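PDB 4MX6: TRAP-type C4-dicarboxylate:H+ symport system substrate-binding component DctP, which probably serves as the periplasmic receptor of a TRAP transport system, binding C4-dicarboxylates such as succinate for proton-coupled uptake. Local coordinates for residues Q217-T220 with W221-Y225. Residues are numbered along the deposited sequence; the frame is centred on the assembly and turned at random.
With SIN (succinic acid), chain B.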
loop_
_atom_site.group_PDB
_atom_site.type_symbol
_atom_site.label_atom_id
_atom_site.label_comp_id
_atom_site.label_asym_id
_atom_site.label_seq_id
_atom_site.Cartn_x
_atom_site.Cartn_y
_atom_site.Cartn_z
ATOM N N GLN A 217 0.548 15.045 -1.427
ATOM C CA GLN A 217 0.843 13.655 -1.118
ATOM C C GLN A 217 0.388 12.794 -2.292
ATOM O O GLN A 217 -0.036 13.323 -3.325
ATOM C CB GLN A 217 0.210 13.236 0.226
ATOM C CG GLN A 217 -1.312 13.399 0.331
ATOM C CD GLN A 217 -2.083 12.241 -0.276
ATOM O OE1 GLN A 217 -1.972 11.106 0.176
ATOM N NE2 GLN A 217 -2.863 12.525 -1.315
ATOM N N GLU A 218 0.512 11.475 -2.162
ATOM C CA GLU A 218 0.080 10.538 -3.208
ATOM C C GLU A 218 -0.688 9.413 -2.521
ATOM O O GLU A 218 -0.232 8.858 -1.514
ATOM C CB GLU A 218 1.272 9.975 -4.000
ATOM C CG GLU A 218 2.382 9.413 -3.119
ATOM C CD GLU A 218 3.361 8.478 -3.827
ATOM O OE1 GLU A 218 3.454 8.512 -5.065
ATOM O OE2 GLU A 218 4.019 7.677 -3.125
ATOM N N ASN A 219 -1.842 9.047 -3.062
ATOM C CA ASN A 219 -2.615 7.970 -2.452
ATOM C C ASN A 219 -3.759 7.526 -3.350
ATOM O O ASN A 219 -4.054 8.151 -4.371
ATOM C CB ASN A 219 -3.127 8.340 -1.049
ATOM C CG ASN A 219 -2.821 7.246 -0.059
ATOM O OD1 ASN A 219 -3.231 6.099 -0.262
ATOM N ND2 ASN A 219 -2.025 7.552 0.952
ATOM N N THR A 220 -4.400 6.434 -2.960
ATOM C CA THR A 220 -5.508 5.903 -3.722
ATOM C C THR A 220 -6.787 6.662 -3.400
ATOM O O THR A 220 -6.883 7.348 -2.373
ATOM C CB THR A 220 -5.729 4.415 -3.401
ATOM O OG1 THR A 220 -6.168 4.325 -2.037
ATOM C CG2 THR A 220 -4.441 3.605 -3.605
ATOM N N TRP A 221 -7.795 6.521 -4.247
ATOM C CA TRP A 221 -9.093 7.139 -3.970
ATOM C C TRP A 221 -9.621 6.710 -2.601
ATOM O O TRP A 221 -10.194 7.520 -1.885
ATOM C CB TRP A 221 -10.139 6.824 -5.046
ATOM C CG TRP A 221 -9.795 7.328 -6.405
ATOM C CD1 TRP A 221 -9.497 6.566 -7.484
ATOM C CD2 TRP A 221 -9.721 8.693 -6.846
ATOM N NE1 TRP A 221 -9.236 7.352 -8.566
ATOM C CE2 TRP A 221 -9.355 8.664 -8.207
ATOM C CE3 TRP A 221 -9.922 9.930 -6.231
ATOM C CZ2 TRP A 221 -9.193 9.817 -8.964
ATOM C CZ3 TRP A 221 -9.771 11.074 -7.000
ATOM C CH2 TRP A 221 -9.413 11.001 -8.350
ATOM N N SER A 222 -9.463 5.434 -2.250
ATOM C CA SER A 222 -10.015 4.929 -0.996
ATOM C C SER A 222 -9.396 5.612 0.211
ATOM O O SER A 222 -10.119 6.001 1.127
ATOM C CB SER A 222 -9.815 3.422 -0.884
ATOM O OG SER A 222 -9.991 2.981 0.457
ATOM N N ASN A 223 -8.080 5.759 0.248
ATOM C CA ASN A 223 -7.454 6.474 1.360
ATOM C C ASN A 223 -7.771 7.978 1.334
ATOM O O ASN A 223 -7.994 8.602 2.379
ATOM C CB ASN A 223 -5.947 6.242 1.395
ATOM C CG ASN A 223 -5.574 4.955 2.109
ATOM O OD1 ASN A 223 -6.315 4.459 2.983
ATOM N ND2 ASN A 223 -4.416 4.425 1.772
ATOM N N THR A 224 -7.799 8.558 0.139
ATOM C CA THR A 224 -8.050 9.982 -0.015
ATOM C C THR A 224 -9.436 10.319 0.535
ATOM O O THR A 224 -9.609 11.339 1.219
ATOM C CB THR A 224 -7.914 10.387 -1.493
ATOM O OG1 THR A 224 -6.592 10.104 -1.946
ATOM C CG2 THR A 224 -8.184 11.862 -1.708
ATOM N N TYR A 225 -10.421 9.477 0.226
ATOM C CA TYR A 225 -11.781 9.669 0.720
ATOM C C TYR A 225 -11.915 9.389 2.212
ATOM O O TYR A 225 -12.393 10.229 2.975
ATOM C CB TYR A 225 -12.779 8.804 -0.063
ATOM C CG TYR A 225 -14.171 8.930 0.499
ATOM C CD1 TYR A 225 -14.882 10.109 0.361
ATOM C CD2 TYR A 225 -14.754 7.903 1.224
ATOM C CE1 TYR A 225 -16.148 10.256 0.900
ATOM C CE2 TYR A 225 -16.017 8.032 1.772
ATOM C CZ TYR A 225 -16.714 9.213 1.606
ATOM O OH TYR A 225 -17.982 9.350 2.153
HETATM C C1 SIN B . -2.222 2.178 3.882
HETATM O O1 SIN B . -1.830 1.166 4.521
HETATM O O2 SIN B . -3.096 2.121 2.991
HETATM C C2 SIN B . -1.566 3.507 4.152
HETATM C C3 SIN B . -0.638 3.856 2.989
HETATM C C4 SIN B . 0.141 5.119 3.248
HETATM O O3 SIN B . -0.011 6.102 2.467
HETATM O O4 SIN B . 0.933 5.180 4.214
HETATM O O HOH W 1 -4.403 10.982 -3.294
#
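Asn223 CB sits over one face of the Asn219 amide, 3.6 Å from Asn219 CG, and the two amide planes stand almost perpendicular, 83° apart, so they do not stack. The pair lies where strand 217-219, an outer strand of a mixed sheet, runs through an N-cap into helix 221-226, and it forms part of the succinate site of this periplasmic binding-protein fold. Asn223 ND2 donates to Asn219 OD1 over 2.9 Å; the N-H points at it within the plane of the Asn223 amide, whereas the donor is tilted 35° from the Asn219 carbonyl plane. That same OD1 also receives Thr220 N, in the carbonyl plane and on a lone pair, so two bonds fix the rotation of the Asn219 amide and turn ND2 to succinate O3, 2.9 Å away. Asn223 ND2 uses its second hydrogen on O2 of the other carboxylate; Arg179, Tyr246, Lys51 and Lys104 complete the ligand's grip. With alanine instead of Asn219, succinate O3 would probably lose this donor, Thr220 N its side-chain acceptor, and the Asn223 amide one of the two bonds that fix it. Thr220 caps the helix: chi1 of 67° folds OG1 back over the main chain, where it accepts a weak bond from Asn223 N (3.3 Å), while it also hydrogen-bonds Asn156 OD1. Thr220 O takes two donors, Thr224 N at 2.9 Å and, from above the carbonyl plane, Thr224 OG1 at 2.8 Å. A water bridges the junction, donating to Asn219 O and, at 2.7 Å, to Thr224 OG1.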